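Local coordinates for protein SCO1 homolog 1, mitochondrial (Arabidopsis thaliana, PDB 6N5U), which is a thioredoxin-fold, copper-binding protein of the mitochondrial inner membrane, thought to act in copper homeostasis, redox signalling or copper insertion into cytochrome c oxidase, at residues V75-R79 against D126-H131; I16-G20 against V82-H86; I34-G38 against V109-V115; A54-D58 against E91-K95; S132-Y136 against F147-N151. All blocks are in the same frame, centred on the assembly; numbering follows the deposited sequence.

Overall arrangement
Interaction 1 holds a copper ligand, His131, and interaction 5 follows it directly in the chain, since segments 126-131 and 132-136 adjoin. Interaction 3 lies behind them in the core. Interaction 2 joins a helix to a strand-end turn, and interaction 4 a helix to a loop. Interaction 3 is buried and wholly apolar between its segments. Interaction 4 is also buried, but a histidine-carboxylate bond fixes it. Interaction 2 lies at the surface and pairs a histidine with a turn aspartate. Interactions 1 and 5 are partly buried: the first relies on a salt bridge and a cation-pi stack, the second on hairpin backbone bonds. Interactions 3 and 5 share one sheet through neighbouring strands 32-38 and 135-138.

Interaction 1 (V75-R79 against D126-H131); sequences VDPER and DYLVDH. With CU1 (copper (I) ion), chain D.
This is a mixed polar and apolar contact between the loop after strand 68-74 and strand 127-131, one arm of a two-stranded antiparallel hairpin. Arg79 and Tyr127 form its polar end. The guanidinium lies flat on one face of the tyrosine ring, a cation-pi stack with centres 3.9 Å apart and planes at 19°. Arg79 NE and NH2 both grip Asp76 OD2, with NE at 2.9 Å. The bend in the arginine chain at chi3 (-58°) helps bring the same group to the backbone: NH2 donates to Tyr127 O at 2.8 Å, from above the carbonyl plane. The other carboxylate oxygen, Asp76 OD1, accepts a hydrogen bond from Tyr127 OH on its syn lone pair at 2.7 Å. Asp76 thus fixes both stacked groups. A leucine in place of Arg79 would probably leave the Asp76 carboxylate without its charge partner and Tyr127 with one cation fewer. Lys119 also makes a cation-pi contact with Tyr127 and a salt bridge with Glu78. Toward the metal the contact turns apolar. Val75 CG2 meets Val129 CG1 at 3.6 Å and lies 4.0 Å from His131 CG. His131 NE2 binds the copper(I) ion at 2.5 Å, with Cys42 and Cys46 as the other ligands. This Cys-Cys-His copper site on a thioredoxin fold is the hallmark of SCO proteins.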
# COMPACT_ATOMS: atom_id res chain seq x y z
N VAL A 75 6.14 6.23 -2.88
CA VAL A 75 6.96 7.23 -2.19
C VAL A 75 8.08 7.71 -3.15
O VAL A 75 9.03 8.37 -2.72
CB VAL A 75 7.51 6.79 -0.81
CG1 VAL A 75 6.38 6.55 0.19
CG2 VAL A 75 8.44 5.57 -0.92
N ASP A 76 7.92 7.41 -4.48
CA ASP A 76 8.85 7.84 -5.53
C ASP A 76 8.09 8.39 -6.73
O ASP A 76 8.21 7.83 -7.82
CB ASP A 76 9.83 6.70 -5.91
CG ASP A 76 10.98 7.07 -6.83
OD1 ASP A 76 11.22 8.27 -7.02
OD2 ASP A 76 11.63 6.15 -7.36
N PRO A 77 7.35 9.54 -6.58
CA PRO A 77 6.59 10.07 -7.72
C PRO A 77 7.41 10.55 -8.94
O PRO A 77 6.82 10.70 -10.03
CB PRO A 77 5.79 11.22 -7.10
CG PRO A 77 6.56 11.62 -5.92
CD PRO A 77 7.11 10.36 -5.38
N GLU A 78 8.73 10.78 -8.78
CA GLU A 78 9.59 11.26 -9.88
C GLU A 78 9.77 10.21 -10.95
O GLU A 78 9.88 10.57 -12.13
CB GLU A 78 10.96 11.74 -9.38
CG GLU A 78 10.94 13.05 -8.60
CD GLU A 78 12.09 13.24 -7.62
OE1 GLU A 78 12.24 12.41 -6.69
OE2 GLU A 78 12.85 14.22 -7.79
N ARG A 79 9.81 8.92 -10.55
CA ARG A 79 10.02 7.78 -11.46
C ARG A 79 8.76 6.96 -11.65
O ARG A 79 8.51 6.42 -12.75
CB ARG A 79 11.16 6.88 -10.95
CG ARG A 79 12.56 7.45 -11.19
CD ARG A 79 13.68 6.47 -10.88
NE ARG A 79 13.63 6.02 -9.49
CZ ARG A 79 14.61 5.38 -8.87
NH1 ARG A 79 15.75 5.13 -9.50
NH2 ARG A 79 14.47 5.00 -7.61
N ASP A 126 19.64 5.11 -9.95
CA ASP A 126 20.04 6.54 -9.93
C ASP A 126 20.05 6.98 -8.47
O ASP A 126 20.94 7.70 -8.01
CB ASP A 126 19.10 7.45 -10.75
CG ASP A 126 19.03 7.08 -12.21
OD1 ASP A 126 19.97 7.45 -12.95
OD2 ASP A 126 18.05 6.41 -12.61
N TYR A 127 19.05 6.47 -7.74
CA TYR A 127 18.80 6.67 -6.34
C TYR A 127 17.76 5.64 -5.89
O TYR A 127 17.08 5.00 -6.71
CB TYR A 127 18.30 8.12 -6.09
CG TYR A 127 16.96 8.44 -6.71
CD1 TYR A 127 16.87 8.92 -8.01
CD2 TYR A 127 15.77 8.26 -6.00
CE1 TYR A 127 15.63 9.19 -8.61
CE2 TYR A 127 14.53 8.53 -6.58
CZ TYR A 127 14.47 9.00 -7.88
OH TYR A 127 13.26 9.30 -8.47
N LEU A 128 17.65 5.47 -4.59
CA LEU A 128 16.62 4.64 -3.99
C LEU A 128 15.89 5.54 -3.01
O LEU A 128 16.33 6.65 -2.78
CB LEU A 128 17.20 3.38 -3.28
CG LEU A 128 17.92 2.34 -4.16
CD1 LEU A 128 18.62 1.32 -3.33
CD2 LEU A 128 16.99 1.68 -5.10
N VAL A 129 14.73 5.12 -2.55
CA VAL A 129 13.96 5.85 -1.55
C VAL A 129 13.98 5.01 -0.26
O VAL A 129 13.57 3.85 -0.26
CB VAL A 129 12.53 6.27 -2.00
CG1 VAL A 129 11.78 6.96 -0.86
CG2 VAL A 129 12.59 7.17 -3.24
N ASP A 130 14.56 5.57 0.79
CA ASP A 130 14.61 4.95 2.11
C ASP A 130 13.26 5.29 2.76
O ASP A 130 12.86 6.46 2.76
CB ASP A 130 15.78 5.54 2.91
CG ASP A 130 16.05 4.90 4.24
OD1 ASP A 130 15.58 3.77 4.47
OD2 ASP A 130 16.74 5.52 5.06
N HIS A 131 12.53 4.29 3.22
CA HIS A 131 11.19 4.53 3.76
C HIS A 131 10.77 3.53 4.81
O HIS A 131 11.44 2.52 5.03
CB HIS A 131 10.15 4.56 2.61
CG HIS A 131 10.03 3.25 1.89
ND1 HIS A 131 9.09 2.30 2.26
CD2 HIS A 131 10.77 2.75 0.87
CE1 HIS A 131 9.26 1.29 1.42
NE2 HIS A 131 10.26 1.53 0.57
CU CU1 D . 11.03 -0.49 -0.75

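Interaction 2 (I16-G20 against V82-H86); sequences IRDDG and VQQVH
Val82 packs its two methyl branches against the end of strand 14-17 and the turn that follows it. CG2 meets Ile16 CG2 at 3.5 Å, and the two side chains cross at about a right angle. CG1 reaches the backbone of the type I beta turn from Arg17 to Gly20, 3.4 Å from Asp18 O and 3.7 Å from Gly20 N. The contact joins the start of helix 82-89 to a strand near one edge of the central sheet in this thioredoxin-like fold. It is a surface contact, though Val85 on the inner side of the helix is buried and also touches Thr100 of strand 97-100.

One helical turn on from Val82, His86 supplies the polar link. Its CG stands anti to the backbone N (chi1 -175°), which brings the ring over to Asp18. The aspartate is held from two directions. Its OD2 accepts from Gly98 N of strand 97-100, while OD1 accepts from the histidine. One carboxylate therefore ties the turn to both the neighbouring strand and the helix. On the far side of the turn, Arg17 and Asp19 form a salt bridge, with NH2 to OD2 at 2.8 Å. The turn itself is closed by Gly20 N to Arg17 O. Gly20 has a positive phi of 97°, at which a side chain would press on the preceding carbonyl. The link to the helix is a His-carboxylate hydrogen bond: His86 ND1 donates to the anti lone pair of Asp18 OD1 at 2.9 Å, with that oxygen 21° out of the histidine ring plane.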
# COMPACT_ATOMS: atom_id res chain seq x y z
N ILE A 16 -3.66 9.94 -7.77
CA ILE A 16 -4.00 9.43 -9.09
C ILE A 16 -3.81 7.92 -9.08
O ILE A 16 -2.74 7.43 -8.71
CB ILE A 16 -3.21 10.11 -10.23
CG1 ILE A 16 -3.43 11.64 -10.22
CG2 ILE A 16 -3.62 9.54 -11.60
CD1 ILE A 16 -2.28 12.43 -9.77
N ARG A 17 -4.88 7.19 -9.44
CA ARG A 17 -4.89 5.73 -9.48
C ARG A 17 -4.18 5.22 -10.75
O ARG A 17 -4.05 5.96 -11.71
CB ARG A 17 -6.34 5.24 -9.38
CG ARG A 17 -6.51 3.76 -9.09
CD ARG A 17 -7.93 3.47 -8.68
NE ARG A 17 -8.86 3.63 -9.80
CZ ARG A 17 -10.17 3.80 -9.67
NH1 ARG A 17 -10.73 3.86 -8.47
NH2 ARG A 17 -10.94 3.91 -10.75
N ASP A 18 -3.71 3.96 -10.73
CA ASP A 18 -2.99 3.27 -11.81
C ASP A 18 -3.72 3.27 -13.17
O ASP A 18 -3.10 2.98 -14.19
CB ASP A 18 -2.61 1.83 -11.39
CG ASP A 18 -3.79 0.92 -11.18
OD1 ASP A 18 -4.28 0.34 -12.19
OD2 ASP A 18 -4.25 0.79 -10.03
N ASP A 19 -5.03 3.58 -13.16
CA ASP A 19 -5.86 3.65 -14.36
C ASP A 19 -5.91 5.07 -14.93
O ASP A 19 -6.44 5.27 -16.02
CB ASP A 19 -7.27 3.12 -14.06
CG ASP A 19 -8.08 3.89 -13.04
OD1 ASP A 19 -7.49 4.70 -12.28
OD2 ASP A 19 -9.31 3.70 -13.00
N GLY A 20 -5.32 6.02 -14.21
CA GLY A 20 -5.28 7.43 -14.60
C GLY A 20 -6.35 8.29 -13.95
O GLY A 20 -6.31 9.51 -14.08
N VAL A 82 1.92 6.94 -13.61
CA VAL A 82 0.70 6.13 -13.72
C VAL A 82 1.00 4.82 -14.47
O VAL A 82 0.71 3.76 -13.93
CB VAL A 82 -0.50 6.92 -14.30
CG1 VAL A 82 -1.68 6.00 -14.63
CG2 VAL A 82 -0.94 8.00 -13.31
N GLN A 83 1.65 4.91 -15.66
CA GLN A 83 1.99 3.76 -16.51
C GLN A 83 2.98 2.83 -15.82
O GLN A 83 2.84 1.61 -15.96
CB GLN A 83 2.55 4.24 -17.85
CG GLN A 83 2.49 3.21 -18.97
CD GLN A 83 3.37 3.60 -20.16
OE1 GLN A 83 3.30 4.72 -20.70
NE2 GLN A 83 4.22 2.68 -20.59
N GLN A 84 3.95 3.40 -15.08
CA GLN A 84 4.96 2.65 -14.33
C GLN A 84 4.30 1.89 -13.17
O GLN A 84 4.51 0.68 -13.04
CB GLN A 84 6.09 3.58 -13.84
CG GLN A 84 7.15 2.91 -12.97
CD GLN A 84 8.10 1.98 -13.69
OE1 GLN A 84 8.03 1.78 -14.89
NE2 GLN A 84 9.02 1.40 -12.96
N VAL A 85 3.48 2.58 -12.37
CA VAL A 85 2.75 2.00 -11.24
C VAL A 85 1.77 0.91 -11.73
O VAL A 85 1.71 -0.16 -11.13
CB VAL A 85 2.06 3.08 -10.36
CG1 VAL A 85 1.18 2.45 -9.29
CG2 VAL A 85 3.09 4.00 -9.72
N HIS A 86 1.05 1.18 -12.85
CA HIS A 86 0.10 0.24 -13.45
C HIS A 86 0.77 -1.07 -13.83
O HIS A 86 0.28 -2.14 -13.45
CB HIS A 86 -0.58 0.86 -14.69
CG HIS A 86 -1.64 -0.01 -15.27
ND1 HIS A 86 -2.92 -0.04 -14.75
CD2 HIS A 86 -1.55 -0.92 -16.27
CE1 HIS A 86 -3.58 -0.93 -15.47
NE2 HIS A 86 -2.79 -1.48 -16.40

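Interaction 3 (I34-G38 against V109-V115); sequences ILYFG and VARSYRV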
# COMPACT_ATOMS: atom_id res chain seq x y z
N ILE A 34 -5.88 -2.65 2.76
CA ILE A 34 -4.53 -2.71 3.34
C ILE A 34 -3.65 -1.80 2.51
O ILE A 34 -3.49 -2.06 1.32
CB ILE A 34 -3.93 -4.15 3.51
CG1 ILE A 34 -4.83 -5.04 4.39
CG2 ILE A 34 -2.51 -4.06 4.09
CD1 ILE A 34 -4.52 -6.55 4.35
N LEU A 35 -3.09 -0.73 3.11
CA LEU A 35 -2.24 0.24 2.39
C LEU A 35 -0.76 -0.04 2.65
O LEU A 35 -0.37 -0.17 3.80
CB LEU A 35 -2.54 1.70 2.79
CG LEU A 35 -3.98 2.19 2.90
CD1 LEU A 35 -4.03 3.44 3.74
CD2 LEU A 35 -4.56 2.55 1.55
N TYR A 36 0.04 -0.15 1.58
CA TYR A 36 1.48 -0.40 1.66
C TYR A 36 2.16 0.73 0.92
O TYR A 36 1.82 1.02 -0.24
CB TYR A 36 1.89 -1.80 1.08
CG TYR A 36 3.40 -2.01 1.03
CD1 TYR A 36 4.12 -2.32 2.18
CD2 TYR A 36 4.11 -1.81 -0.15
CE1 TYR A 36 5.51 -2.41 2.16
CE2 TYR A 36 5.51 -1.90 -0.18
CZ TYR A 36 6.20 -2.21 0.98
OH TYR A 36 7.58 -2.32 0.96
N PHE A 37 3.11 1.39 1.58
CA PHE A 37 3.84 2.49 0.96
C PHE A 37 5.16 1.92 0.44
O PHE A 37 5.86 1.21 1.19
CB PHE A 37 4.07 3.63 1.98
CG PHE A 37 2.83 4.44 2.34
CD1 PHE A 37 1.85 3.91 3.19
CD2 PHE A 37 2.65 5.73 1.86
CE1 PHE A 37 0.71 4.63 3.50
CE2 PHE A 37 1.50 6.47 2.19
CZ PHE A 37 0.53 5.90 3.00
N GLY A 38 5.43 2.15 -0.83
CA GLY A 38 6.62 1.64 -1.48
C GLY A 38 7.06 2.44 -2.69
O GLY A 38 6.59 3.56 -2.87
N VAL A 109 0.03 12.80 1.90
CA VAL A 109 -0.48 11.48 2.29
C VAL A 109 0.52 10.74 3.22
O VAL A 109 0.08 10.09 4.17
CB VAL A 109 -0.96 10.62 1.08
CG1 VAL A 109 0.19 10.20 0.17
CG2 VAL A 109 -1.79 9.43 1.55
N ALA A 110 1.84 10.88 2.98
CA ALA A 110 2.84 10.24 3.83
C ALA A 110 2.78 10.88 5.20
O ALA A 110 2.76 10.16 6.19
CB ALA A 110 4.22 10.37 3.21
N ARG A 111 2.64 12.22 5.26
CA ARG A 111 2.50 12.96 6.52
C ARG A 111 1.29 12.43 7.30
O ARG A 111 1.45 12.10 8.46
CB ARG A 111 2.29 14.45 6.24
CG ARG A 111 2.86 15.36 7.31
CD ARG A 111 2.18 16.73 7.37
NE ARG A 111 1.99 17.36 6.06
CZ ARG A 111 2.93 18.04 5.40
NH1 ARG A 111 4.14 18.18 5.91
NH2 ARG A 111 2.65 18.58 4.22
N SER A 112 0.11 12.32 6.64
CA SER A 112 -1.15 11.85 7.21
C SER A 112 -1.03 10.47 7.84
O SER A 112 -1.54 10.25 8.94
CB SER A 112 -2.25 11.86 6.15
OG SER A 112 -2.71 13.18 5.91
N TYR A 113 -0.31 9.57 7.18
CA TYR A 113 -0.09 8.20 7.62
C TYR A 113 1.18 8.06 8.47
O TYR A 113 1.49 6.98 8.91
CB TYR A 113 -0.12 7.23 6.40
CG TYR A 113 -1.54 7.06 5.89
CD1 TYR A 113 -2.10 7.98 5.02
CD2 TYR A 113 -2.37 6.07 6.41
CE1 TYR A 113 -3.44 7.90 4.63
CE2 TYR A 113 -3.72 5.97 6.04
CZ TYR A 113 -4.24 6.89 5.14
OH TYR A 113 -5.57 6.81 4.78
N ARG A 114 1.87 9.16 8.75
CA ARG A 114 3.10 9.16 9.57
C ARG A 114 4.18 8.26 8.95
O ARG A 114 4.79 7.43 9.62
CB ARG A 114 2.81 8.81 11.06
CG ARG A 114 1.56 9.45 11.70
CD ARG A 114 1.53 10.95 11.52
NE ARG A 114 0.51 11.60 12.33
CZ ARG A 114 0.02 12.80 12.06
NH1 ARG A 114 0.42 13.46 10.98
NH2 ARG A 114 -0.88 13.35 12.87
N VAL A 115 4.38 8.42 7.65
CA VAL A 115 5.35 7.66 6.88
C VAL A 115 6.61 8.50 6.61
O VAL A 115 6.53 9.65 6.17
CB VAL A 115 4.72 7.10 5.56
CG1 VAL A 115 5.78 6.46 4.65
CG2 VAL A 115 3.61 6.09 5.87
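Phe37 meets Val115 and Tyr113 in a buried, apolar contact between strand 32-38 and the end of helix 103-112. With CG anti to its carbonyl carbon (chi1 -72°), Phe37 sends its ring toward both. Val115 CG2 sits over the centre of the phenylalanine ring, 3.8 Å from the centroid and only 8° off the ring normal, a CH-pi contact. The far rim of the ring presses on the tyrosine, with Phe37 CZ 3.7 Å from Tyr113 CB. The two rings are oblique, their planes 44° apart. Leu35 points its CD1 branch at the tyrosine, 3.4 Å from Tyr113 CE2.

Behind this shell, the helix ends in a Schellman motif. Arg114 takes a positive phi, and Val115 N bonds back to Ala110 O at 2.8 Å. The reversal turns Val115 inward onto Phe37. Arg114 itself reaches back to the helix: its N and its NH1 meet Arg111 O from opposite faces of the carbonyl plane. On the strand side, Ile73 of the neighbouring strand 68-74 touches both Leu35 and Phe37, and Tyr136 of strand 135-138 packs on Phe37 and Val115. Val115 and His131, a copper ligand, have side chains about 5 Å apart. The contact is a helix packed against the central sheet through its C-terminal turn, part of the hydrophobic core of a thioredoxin fold.

Interaction 4 (A54-D58 against E91-K95); sequences AAAID and EFHPK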
# COMPACT_ATOMS: atom_id res chain seq x y z
N ALA A 54 -0.15 -9.99 -1.34
CA ALA A 54 -0.98 -10.62 -2.35
C ALA A 54 -1.41 -12.01 -1.89
O ALA A 54 -2.60 -12.33 -1.97
CB ALA A 54 -0.22 -10.71 -3.65
N ALA A 55 -0.47 -12.80 -1.33
CA ALA A 55 -0.77 -14.14 -0.84
C ALA A 55 -1.65 -14.07 0.40
O ALA A 55 -2.49 -14.95 0.59
CB ALA A 55 0.51 -14.91 -0.55
N ALA A 56 -1.48 -12.99 1.22
CA ALA A 56 -2.29 -12.74 2.43
C ALA A 56 -3.74 -12.43 2.02
O ALA A 56 -4.66 -13.03 2.58
CB ALA A 56 -1.70 -11.63 3.26
N ILE A 57 -3.94 -11.57 0.97
CA ILE A 57 -5.25 -11.20 0.40
C ILE A 57 -6.08 -12.43 0.08
O ILE A 57 -7.23 -12.52 0.51
CB ILE A 57 -5.11 -10.20 -0.80
CG1 ILE A 57 -4.59 -8.82 -0.35
CG2 ILE A 57 -6.41 -10.06 -1.63
CD1 ILE A 57 -5.31 -8.11 0.86
N ASP A 58 -5.44 -13.41 -0.61
CA ASP A 58 -6.05 -14.70 -1.00
C ASP A 58 -6.34 -15.61 0.19
O ASP A 58 -7.38 -16.25 0.21
CB ASP A 58 -5.16 -15.42 -2.03
CG ASP A 58 -5.05 -14.72 -3.38
OD1 ASP A 58 -5.84 -13.77 -3.63
OD2 ASP A 58 -4.17 -15.11 -4.19
N GLU A 91 1.64 -7.15 -11.68
CA GLU A 91 2.58 -8.27 -11.50
C GLU A 91 2.35 -9.10 -10.23
O GLU A 91 2.73 -10.27 -10.21
CB GLU A 91 4.03 -7.76 -11.46
CG GLU A 91 4.56 -7.07 -12.71
CD GLU A 91 5.97 -6.52 -12.59
OE1 GLU A 91 6.64 -6.77 -11.56
OE2 GLU A 91 6.41 -5.82 -13.54
N PHE A 92 1.81 -8.47 -9.16
CA PHE A 92 1.64 -9.08 -7.83
C PHE A 92 0.32 -9.76 -7.57
O PHE A 92 0.29 -10.83 -6.94
CB PHE A 92 1.88 -8.03 -6.74
CG PHE A 92 3.24 -7.40 -6.81
CD1 PHE A 92 4.33 -7.99 -6.18
CD2 PHE A 92 3.45 -6.22 -7.52
CE1 PHE A 92 5.59 -7.40 -6.23
CE2 PHE A 92 4.71 -5.65 -7.59
CZ PHE A 92 5.77 -6.24 -6.95
N HIS A 93 -0.77 -9.08 -7.95
CA HIS A 93 -2.13 -9.53 -7.72
C HIS A 93 -3.04 -8.76 -8.66
O HIS A 93 -2.85 -7.56 -8.85
CB HIS A 93 -2.53 -9.24 -6.27
CG HIS A 93 -3.70 -10.04 -5.78
ND1 HIS A 93 -4.99 -9.69 -6.11
CD2 HIS A 93 -3.73 -11.10 -4.94
CE1 HIS A 93 -5.76 -10.56 -5.50
NE2 HIS A 93 -5.05 -11.42 -4.77
N PRO A 94 -4.07 -9.41 -9.25
CA PRO A 94 -4.97 -8.65 -10.13
C PRO A 94 -5.83 -7.61 -9.41
O PRO A 94 -6.38 -6.73 -10.07
CB PRO A 94 -5.81 -9.74 -10.83
CG PRO A 94 -5.66 -10.94 -10.04
CD PRO A 94 -4.45 -10.84 -9.18
N LYS A 95 -5.92 -7.67 -8.06
CA LYS A 95 -6.77 -6.75 -7.32
C LYS A 95 -5.98 -5.69 -6.57
O LYS A 95 -6.55 -4.97 -5.76
CB LYS A 95 -7.76 -7.53 -6.42
CG LYS A 95 -8.92 -8.14 -7.24
CD LYS A 95 -9.70 -9.16 -6.48
CE LYS A 95 -10.91 -9.67 -7.24
NZ LYS A 95 -11.75 -10.55 -6.38
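Helix 45-64 of the thioredoxin-like domain, whose first turn carries the copper ligand Cys46, is joined here to the loop between helix 82-89 and strand 97-100. His93 makes the link. Its NE2 donates to Asp58 OD1 at 2.7 Å with a nearly straight N-H...O angle of 161°. The oxygen lies close to the ring plane, but the histidine meets the carboxylate from above the plane of that group. The two planes are 47° apart.

The opposite nitrogen is used as well. His93 ND1 accepts from the backbone N of Lys95 at 3.0 Å, again at the ring edge. Bonds at both nitrogens fix how the ring is turned. The pattern is consistent with a neutral ring protonated at NE2. The torsion chi1 of -161° swings the ring away from its own backbone N and toward the helix.

Beside the polar pair the contact is close and small. Ala54 CB lies 3.3 Å from Phe92 O and 3.8 Å from His93 CD2. The small alanine is consistent with the close approach of the loop backbone. One turn on, Ile57 CG2 touches His93 NE2 at 3.7 Å, while the rest of that side chain leads off toward Val68 and Pro70 of strand 68-74. The Phe92 ring leads away from 54-58 and packs on Leu50 and Ile51, earlier on the same helix, with an edge-to-face pair to Tyr88. Together these contacts form a helix-to-loop junction closed by a His-carboxylate hydrogen bond, on one flank of the thioredoxin fold.

Interaction 5 (S132-Y136 against F147-N151); sequences SIVMY and FYGKN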
# COMPACT_ATOMS: atom_id res chain seq x y z
N SER A 132 9.63 3.84 5.46
CA SER A 132 9.01 3.05 6.52
C SER A 132 8.41 1.79 5.90
O SER A 132 7.72 1.90 4.88
CB SER A 132 7.90 3.85 7.20
OG SER A 132 8.23 5.21 7.45
N ILE A 133 8.74 0.61 6.45
CA ILE A 133 8.20 -0.67 5.93
C ILE A 133 6.96 -0.92 6.76
O ILE A 133 7.04 -1.36 7.92
CB ILE A 133 9.22 -1.83 5.90
CG1 ILE A 133 10.43 -1.41 5.05
CG2 ILE A 133 8.57 -3.11 5.36
CD1 ILE A 133 11.77 -1.74 5.64
N VAL A 134 5.82 -0.51 6.18
CA VAL A 134 4.54 -0.44 6.87
C VAL A 134 3.32 -0.96 6.05
O VAL A 134 3.29 -0.82 4.84
CB VAL A 134 4.37 1.07 7.24
CG1 VAL A 134 3.00 1.36 7.79
CG2 VAL A 134 5.42 1.53 8.24
N MET A 135 2.31 -1.49 6.74
CA MET A 135 1.02 -1.91 6.20
C MET A 135 -0.04 -1.41 7.17
O MET A 135 0.12 -1.51 8.40
CB MET A 135 0.90 -3.42 5.96
CG MET A 135 1.74 -3.90 4.83
SD MET A 135 1.80 -5.67 4.57
CE MET A 135 2.50 -6.24 6.22
N TYR A 136 -1.12 -0.86 6.61
CA TYR A 136 -2.20 -0.27 7.40
C TYR A 136 -3.52 -0.89 7.05
O TYR A 136 -3.98 -0.76 5.91
CB TYR A 136 -2.28 1.25 7.12
CG TYR A 136 -1.09 2.06 7.58
CD1 TYR A 136 -0.86 2.29 8.93
CD2 TYR A 136 -0.25 2.67 6.65
CE1 TYR A 136 0.20 3.08 9.36
CE2 TYR A 136 0.81 3.48 7.07
CZ TYR A 136 1.03 3.68 8.43
OH TYR A 136 2.12 4.38 8.88
N PHE A 147 -1.85 -1.86 12.42
CA PHE A 147 -0.57 -1.71 11.75
C PHE A 147 0.13 -3.09 11.69
O PHE A 147 -0.00 -3.90 12.62
CB PHE A 147 0.30 -0.66 12.48
CG PHE A 147 1.76 -0.73 12.08
CD1 PHE A 147 2.19 -0.23 10.85
CD2 PHE A 147 2.69 -1.39 12.89
CE1 PHE A 147 3.52 -0.38 10.44
CE2 PHE A 147 4.02 -1.53 12.48
CZ PHE A 147 4.44 -1.01 11.27
N TYR A 148 0.89 -3.35 10.60
CA TYR A 148 1.65 -4.58 10.38
C TYR A 148 3.06 -4.27 9.81
O TYR A 148 3.19 -3.76 8.68
CB TYR A 148 0.89 -5.56 9.46
CG TYR A 148 -0.43 -6.03 10.04
CD1 TYR A 148 -0.49 -7.12 10.89
CD2 TYR A 148 -1.62 -5.39 9.70
CE1 TYR A 148 -1.70 -7.54 11.44
CE2 TYR A 148 -2.84 -5.81 10.23
CZ TYR A 148 -2.87 -6.88 11.10
OH TYR A 148 -4.07 -7.28 11.64
N GLY A 149 4.08 -4.58 10.60
CA GLY A 149 5.48 -4.36 10.24
C GLY A 149 6.11 -5.42 9.35
O GLY A 149 5.44 -6.34 8.87
N LYS A 150 7.44 -5.27 9.11
CA LYS A 150 8.28 -6.15 8.28
C LYS A 150 8.36 -7.59 8.82
O LYS A 150 8.44 -8.53 8.03
CB LYS A 150 9.71 -5.54 8.17
CG LYS A 150 10.76 -6.38 7.41
CD LYS A 150 10.53 -6.48 5.88
CE LYS A 150 11.25 -7.64 5.20
NZ LYS A 150 10.89 -7.81 3.75
N ASN A 151 8.32 -7.75 10.14
CA ASN A 151 8.46 -9.03 10.83
C ASN A 151 7.33 -10.09 10.59
O ASN A 151 7.57 -11.29 10.79
CB ASN A 151 8.66 -8.80 12.33
CG ASN A 151 10.00 -8.19 12.65
OD1 ASN A 151 10.83 -7.89 11.78
ND2 ASN A 151 10.24 -8.00 13.94
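Tyr148 N donates to Met135 O at 3.0 Å in an antiparallel beta hairpin, strands 135-138 and 144-148, at one edge of the central sheet. The return bond, Met135 N to Tyr148 O, is weak and bent (3.1 Å, 122°). Met135 O also receives a CA-H contact from Phe147 at 3.4 Å. Next along, Tyr136 and Phe147 form a non-hydrogen-bonded pair. Tyr136 O instead probably accepts from Leu35 N of strand 32-38, which ties the hairpin into the sheet. Tyr136 OH lies within probable hydrogen-bonding distance of Tyr113 O. Lys150 extends past Ile133 and has its salt bridge with Glu49 of helix 45-64. Ser132 OG accepts from Tyr116 N.

The side chains of Met135 and Tyr148 lie on the face covered by helix 154-167, where both touch Leu157. The methionine chain bends at chi3 (-60°), bringing its CE to 3.7 Å from Tyr148 CB. Phe147 has its CG anti to the backbone N (chi1 164°), which turns the edge of its ring to Val134. An alanine at Val134 would probably open a gap beside that edge and leave the ring freer to turn. Both valine methyls lie close to one ring atom, with Val134 CG2 3.5 Å from Phe147 CE1.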